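Local coordinates for protein oxidoreductase, Gfo/Idh/MocA family (Pseudomonas syringae pv. tomato, PDB 3DTY) that probably catalyses an NAD(P)-dependent oxidation or reduction, as other Gfo/Idh/MocA family enzymes do, and binds magnesium, at residues A[38-43]-A[336-341]; A[154-159]-A[311-316]. All coordinates share one frame; numbering follows the deposited sequence.

The two contacts illustrate how a Gfo/Idh/MocA protein ties together segments far apart in sequence. Interaction 1 joins strand 40-46, an outermost strand of the parallel five-stranded Rossmann sheet, to helix 330-349. Interaction 2 belongs to the C-terminal alpha/beta part of the chain, where helix 149-159 meets the loop between strand 302-306 and helix 330-349. Both segments of interaction 2 fall between 38-43 and 336-341 along the chain. The centres are about 24 Å apart and the nearest atoms about 5 Å, without touching. Because the loop of interaction 2 leads into the helix that packs on the Rossmann sheet in interaction 1, both contacts lie on one path joining the two parts of the fold.

Interaction 1 (A[38-43]-A[336-341]); sequences NTFVLV and NLYYRF
Phe40 offers the face of its ring to the edge of Tyr338, and the two rings form an offset edge-to-face pair. Their centroids are 5.7 Å apart and their planes stand at 89°, almost exactly perpendicular. The closest approach between the rings is made off-centre, where Phe40 CE2 comes within 3.7 Å of Tyr338 CD2, near the plane of the tyrosine ring. The same corner of the phenylalanine also meets the helix backbone: Phe40 CE2 lies 3.5 Å from Tyr338 O, which sits at the edge of the phenylalanine ring, close to its plane. With CG anti to its own carbonyl carbon (chi1 -72°), Phe40 carries its ring off the strand toward the helix.

One residue earlier, Thr39 meets the next residue of the helix. Its OG1 approaches the edge of the Tyr339 ring, 4.0 Å from Tyr339 CD1, and the two side chains cross at about a right angle. The hydroxyl has its hydrogen bond with Arg36 O; toward Tyr339 it makes only a loose contact.

These contacts set the start of strand 40-46, at one border of the Rossmann sheet, against helix 330-349. Phe40 also rests on Ala342 and Met345 of that helix and on Ala34 of helix 27-35, and its ring meets Trp15 of the neighbouring strand. The far end of Tyr338 is polar, its OH hydrogen-bonding to both His30 and Ser90 of the nucleotide-binding fold.

The chemistry is thus divided along Tyr338: its ring edge, where the C-H hydrogens carry a slight positive charge, faces the electron-rich phenylalanine ring near its rim, while its buried hydroxyl finds polar partners. The tyrosine thereby links the helix to the Rossmann fold by both apolar and hydrogen-bonded contacts.

Interaction 2 (A[154-159]-A[311-316]); sequences AREMIA and YLHPNA
Stacking accounts for most of the contact: the carboxylate of Glu156 lies over one face of the His313 imidazole, with the two planes 16° apart. Glu156 CD is centred 3.5 Å above the ring plane, while Glu156 OE1 is displaced toward the rim, 3.2 Å from His313 CD2. The nearby OE1 and NE2 are not hydrogen-bonded, because the oxygen lies over the ring face. Farther back along the glutamate, CG adds a CH-pi contact, 3.9 Å from the centroid of the His313 ring. A bend at chi2 (-68°) folds the carboxylate over the imidazole. Pro314 CD touches the opposite face, toward the rim.

Here the last turns of helix 149-159 face the irregular segment 311-316, which belongs to the connection leading from strand 302-306 of the mixed sheet to helix 330-349. The chain turns at 313-316, closed by the backbone bond from Ala316 N to His313 O, and this brings Asn315 N beside the imidazole. The preceding helical turn takes part as well, with Gln153 OE1 accepting a hydrogen bond from His313 N.

Hydrogen bonding within and across the segments fixes the polar groups. Asn315 ND2 donates to Glu156 OE2 over 2.9 Å, with an N-H...acceptor angle of 157°; the acceptor lies in the amide plane, whereas the donor approaches from above the carboxylate plane. Asn315 also steadies the histidine: its backbone N donates to His313 ND1 at 3.0 Å, nearly in the plane of the imidazole. That bond requires ND1 to act as an acceptor and restrains rotation of the ring.

Interaction 1 (A[38-43]-A[336-341])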
loop_
_atom_site.group_PDB
_atom_site.type_symbol
_atom_site.label_atom_id
_atom_site.label_comp_id
_atom_site.label_asym_id
_atom_site.label_seq_id
_atom_site.Cartn_x
_atom_site.Cartn_y
_atom_site.Cartn_z
ATOM N N ASN A 38 20.651 -29.675 5.618
ATOM C CA ASN A 38 20.995 -30.906 6.332
ATOM C C ASN A 38 21.324 -30.693 7.803
ATOM O O ASN A 38 22.208 -31.346 8.350
ATOM C CB ASN A 38 22.165 -31.613 5.644
ATOM C CG ASN A 38 21.839 -32.001 4.220
ATOM O OD1 ASN A 38 20.726 -32.444 3.928
ATOM N ND2 ASN A 38 22.805 -31.848 3.323
ATOM N N THR A 39 20.605 -29.776 8.441
ATOM C CA THR A 39 20.813 -29.489 9.852
ATOM C C THR A 39 20.349 -30.693 10.654
ATOM O O THR A 39 20.924 -31.029 11.683
ATOM C CB THR A 39 20.004 -28.265 10.290
ATOM O OG1 THR A 39 20.326 -27.158 9.440
ATOM C CG2 THR A 39 20.327 -27.906 11.735
ATOM N N PHE A 40 19.290 -31.330 10.169
ATOM C CA PHE A 40 18.734 -32.515 10.807
ATOM C C PHE A 40 18.607 -33.605 9.754
ATOM O O PHE A 40 18.617 -33.327 8.556
ATOM C CB PHE A 40 17.340 -32.227 11.374
ATOM C CG PHE A 40 17.334 -31.349 12.597
ATOM C CD1 PHE A 40 17.371 -31.910 13.868
ATOM C CD2 PHE A 40 17.280 -29.965 12.476
ATOM C CE1 PHE A 40 17.344 -31.108 15.008
ATOM C CE2 PHE A 40 17.253 -29.145 13.607
ATOM C CZ PHE A 40 17.288 -29.719 14.881
ATOM N N VAL A 41 18.504 -34.849 10.204
ATOM C CA VAL A 41 18.310 -35.967 9.298
ATOM C C VAL A 41 17.244 -36.855 9.934
ATOM O O VAL A 41 17.386 -37.300 11.079
ATOM C CB VAL A 41 19.613 -36.772 9.057
ATOM C CG1 VAL A 41 20.228 -37.203 10.381
ATOM C CG2 VAL A 41 19.307 -37.990 8.186
ATOM N N LEU A 42 16.171 -37.087 9.188
ATOM C CA LEU A 42 15.057 -37.895 9.666
ATOM C C LEU A 42 15.374 -39.381 9.555
ATOM O O LEU A 42 15.442 -39.918 8.452
ATOM C CB LEU A 42 13.808 -37.569 8.848
ATOM C CG LEU A 42 12.538 -38.297 9.262
ATOM C CD1 LEU A 42 12.128 -37.821 10.645
ATOM C CD2 LEU A 42 11.433 -38.043 8.241
ATOM N N VAL A 43 15.559 -40.048 10.690
ATOM C CA VAL A 43 15.888 -41.473 10.663
ATOM C C VAL A 43 14.862 -42.370 11.345
ATOM O O VAL A 43 14.964 -43.597 11.289
ATOM C CB VAL A 43 17.267 -41.731 11.301
ATOM C CG1 VAL A 43 18.332 -40.966 10.536
ATOM C CG2 VAL A 43 17.260 -41.314 12.764
ATOM N N ASN A 336 15.170 -20.952 9.651
ATOM C CA ASN A 336 16.022 -20.141 10.521
ATOM C C ASN A 336 15.777 -20.533 11.978
ATOM O O ASN A 336 16.700 -20.561 12.802
ATOM C CB ASN A 336 15.727 -18.645 10.339
ATOM C CG ASN A 336 16.104 -18.132 8.950
ATOM O OD1 ASN A 336 16.949 -18.714 8.266
ATOM N ND2 ASN A 336 15.489 -17.021 8.539
ATOM N N LEU A 337 14.524 -20.832 12.291
ATOM C CA LEU A 337 14.160 -21.229 13.641
ATOM C C LEU A 337 14.778 -22.584 13.964
ATOM O O LEU A 337 15.473 -22.737 14.968
ATOM C CB LEU A 337 12.643 -21.312 13.779
ATOM C CG LEU A 337 12.133 -21.695 15.171
ATOM C CD1 LEU A 337 12.429 -20.577 16.145
ATOM C CD2 LEU A 337 10.639 -21.957 15.122
ATOM N N TYR A 338 14.522 -23.572 13.113
ATOM C CA TYR A 338 15.067 -24.903 13.344
ATOM C C TYR A 338 16.591 -24.892 13.448
ATOM O O TYR A 338 17.175 -25.719 14.144
ATOM C CB TYR A 338 14.637 -25.871 12.239
ATOM C CG TYR A 338 13.507 -26.791 12.654
ATOM C CD1 TYR A 338 12.171 -26.420 12.491
ATOM C CD2 TYR A 338 13.777 -28.028 13.231
ATOM C CE1 TYR A 338 11.125 -27.277 12.896
ATOM C CE2 TYR A 338 12.752 -28.879 13.637
ATOM C CZ TYR A 338 11.434 -28.505 13.468
ATOM O OH TYR A 338 10.443 -29.370 13.879
ATOM N N TYR A 339 17.227 -23.959 12.750
ATOM C CA TYR A 339 18.676 -23.857 12.791
ATOM C C TYR A 339 19.111 -23.422 14.186
ATOM O O TYR A 339 20.131 -23.882 14.691
ATOM C CB TYR A 339 19.180 -22.853 11.753
ATOM C CG TYR A 339 20.688 -22.744 11.704
ATOM C CD1 TYR A 339 21.469 -23.830 11.315
ATOM C CD2 TYR A 339 21.337 -21.557 12.056
ATOM C CE1 TYR A 339 22.857 -23.737 11.279
ATOM C CE2 TYR A 339 22.722 -21.455 12.023
ATOM C CZ TYR A 339 23.475 -22.549 11.635
ATOM O OH TYR A 339 24.847 -22.462 11.618
ATOM N N ARG A 340 18.338 -22.534 14.804
ATOM C CA ARG A 340 18.662 -22.067 16.146
ATOM C C ARG A 340 18.413 -23.181 17.146
ATOM O O ARG A 340 19.150 -23.323 18.119
ATOM C CB ARG A 340 17.839 -20.830 16.503
ATOM C CG ARG A 340 18.306 -19.603 15.759
ATOM C CD ARG A 340 17.429 -18.414 16.027
ATOM N NE ARG A 340 17.781 -17.302 15.150
ATOM C CZ ARG A 340 17.059 -16.195 15.031
ATOM N NH1 ARG A 340 15.944 -16.054 15.738
ATOM N NH2 ARG A 340 17.446 -15.233 14.202
ATOM N N PHE A 341 17.371 -23.968 16.903
ATOM C CA PHE A 341 17.070 -25.091 17.768
ATOM C C PHE A 341 18.313 -25.996 17.767
ATOM O O PHE A 341 18.761 -26.455 18.814
ATOM C CB PHE A 341 15.855 -25.871 17.243
ATOM C CG PHE A 341 14.532 -25.163 17.428
ATOM C CD1 PHE A 341 14.324 -24.303 18.506
ATOM C CD2 PHE A 341 13.472 -25.412 16.557
ATOM C CE1 PHE A 341 13.078 -23.707 18.716
ATOM C CE2 PHE A 341 12.221 -24.824 16.758
ATOM C CZ PHE A 341 12.022 -23.968 17.838
#

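Interaction 2 (A[154-159]-A[311-316])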
loop_
_atom_site.group_PDB
_atom_site.type_symbol
_atom_site.label_atom_id
_atom_site.label_comp_id
_atom_site.label_asym_id
_atom_site.label_seq_id
_atom_site.Cartn_x
_atom_site.Cartn_y
_atom_site.Cartn_z
ATOM N N ALA A 154 14.263 -5.156 14.440
ATOM C CA ALA A 154 13.451 -4.398 15.385
ATOM C C ALA A 154 14.033 -4.515 16.801
ATOM O O ALA A 154 14.123 -3.527 17.530
ATOM C CB ALA A 154 12.019 -4.922 15.364
ATOM N N ARG A 155 14.420 -5.728 17.183
ATOM C CA ARG A 155 14.998 -5.954 18.505
ATOM C C ARG A 155 16.226 -5.067 18.691
ATOM O O ARG A 155 16.364 -4.388 19.713
ATOM C CB ARG A 155 15.405 -7.422 18.675
ATOM C CG ARG A 155 16.088 -7.751 20.014
ATOM C CD ARG A 155 16.468 -9.226 20.051
ATOM N NE ARG A 155 17.339 -9.568 21.173
ATOM C CZ ARG A 155 16.971 -10.291 22.232
ATOM N NH1 ARG A 155 15.731 -10.765 22.333
ATOM N NH2 ARG A 155 17.856 -10.548 23.186
ATOM N N GLU A 156 17.103 -5.076 17.690
ATOM C CA GLU A 156 18.325 -4.284 17.714
ATOM C C GLU A 156 18.028 -2.791 17.779
ATOM O O GLU A 156 18.653 -2.056 18.546
ATOM C CB GLU A 156 19.172 -4.581 16.471
ATOM C CG GLU A 156 19.867 -5.938 16.487
ATOM C CD GLU A 156 20.964 -6.024 17.542
ATOM O OE1 GLU A 156 21.443 -4.964 17.982
ATOM O OE2 GLU A 156 21.356 -7.148 17.920
HETATM N N MSE A 157 17.067 -2.345 16.975
HETATM C CA MSE A 157 16.707 -0.935 16.951
HETATM C C MSE A 157 16.159 -0.465 18.305
HETATM O O MSE A 157 16.501 0.616 18.789
HETATM C CB MSE A 157 15.678 -0.693 15.846
HETATM C CG MSE A 157 16.227 -0.898 14.438
HETATM SE SE MSE A 157 14.862 -0.746 13.095
HETATM C CE MSE A 157 14.785 1.178 12.946
ATOM N N ILE A 158 15.307 -1.286 18.910
ATOM C CA ILE A 158 14.717 -0.953 20.195
ATOM C C ILE A 158 15.796 -0.914 21.274
ATOM O O ILE A 158 15.775 -0.050 22.148
ATOM C CB ILE A 158 13.644 -1.984 20.582
ATOM C CG1 ILE A 158 12.458 -1.872 19.619
ATOM C CG2 ILE A 158 13.212 -1.767 22.021
ATOM C CD1 ILE A 158 11.495 -3.040 19.673
ATOM N N ALA A 159 16.736 -1.855 21.207
ATOM C CA ALA A 159 17.821 -1.927 22.181
ATOM C C ALA A 159 18.774 -0.747 22.032
ATOM O O ALA A 159 19.454 -0.368 22.980
ATOM C CB ALA A 159 18.583 -3.234 22.016
ATOM N N TYR A 311 22.095 -1.499 5.555
ATOM C CA TYR A 311 21.905 -0.627 6.698
ATOM C C TYR A 311 21.337 -1.395 7.896
ATOM O O TYR A 311 21.137 -0.821 8.964
ATOM C CB TYR A 311 20.990 0.553 6.324
ATOM C CG TYR A 311 19.686 0.159 5.656
ATOM C CD1 TYR A 311 18.710 -0.548 6.356
ATOM C CD2 TYR A 311 19.421 0.512 4.326
ATOM C CE1 TYR A 311 17.497 -0.894 5.761
ATOM C CE2 TYR A 311 18.204 0.170 3.716
ATOM C CZ TYR A 311 17.249 -0.534 4.446
ATOM O OH TYR A 311 16.046 -0.887 3.881
ATOM N N LEU A 312 21.080 -2.691 7.720
ATOM C CA LEU A 312 20.548 -3.520 8.810
ATOM C C LEU A 312 21.674 -3.995 9.726
ATOM O O LEU A 312 22.845 -3.989 9.342
ATOM C CB LEU A 312 19.828 -4.751 8.253
ATOM C CG LEU A 312 18.579 -4.543 7.392
ATOM C CD1 LEU A 312 18.086 -5.882 6.903
ATOM C CD2 LEU A 312 17.498 -3.835 8.211
ATOM N N HIS A 313 21.316 -4.404 10.939
ATOM C CA HIS A 313 22.303 -4.917 11.886
ATOM C C HIS A 313 22.733 -6.312 11.406
ATOM O O HIS A 313 21.939 -7.057 10.822
ATOM C CB HIS A 313 21.695 -5.009 13.294
ATOM C CG HIS A 313 22.695 -5.300 14.368
ATOM N ND1 HIS A 313 23.269 -6.543 14.538
ATOM C CD2 HIS A 313 23.242 -4.503 15.317
ATOM C CE1 HIS A 313 24.125 -6.499 15.542
ATOM N NE2 HIS A 313 24.129 -5.271 16.034
ATOM N N PRO A 314 24.005 -6.676 11.630
ATOM C CA PRO A 314 24.505 -7.991 11.207
ATOM C C PRO A 314 23.652 -9.165 11.702
ATOM O O PRO A 314 23.485 -10.157 10.990
ATOM C CB PRO A 314 25.920 -8.021 11.776
ATOM C CG PRO A 314 26.335 -6.592 11.674
ATOM C CD PRO A 314 25.102 -5.831 12.138
ATOM N N ASN A 315 23.121 -9.061 12.919
ATOM C CA ASN A 315 22.291 -10.135 13.455
ATOM C C ASN A 315 21.004 -10.291 12.660
ATOM O O ASN A 315 20.349 -11.328 12.742
ATOM C CB ASN A 315 21.940 -9.893 14.921
ATOM C CG ASN A 315 23.140 -10.005 15.830
ATOM O OD1 ASN A 315 24.017 -10.847 15.621
ATOM N ND2 ASN A 315 23.180 -9.168 16.853
ATOM N N ALA A 316 20.646 -9.254 11.903
ATOM C CA ALA A 316 19.439 -9.280 11.083
ATOM C C ALA A 316 19.788 -9.649 9.645
ATOM O O ALA A 316 18.906 -9.795 8.806
ATOM C CB ALA A 316 18.735 -7.913 11.120
#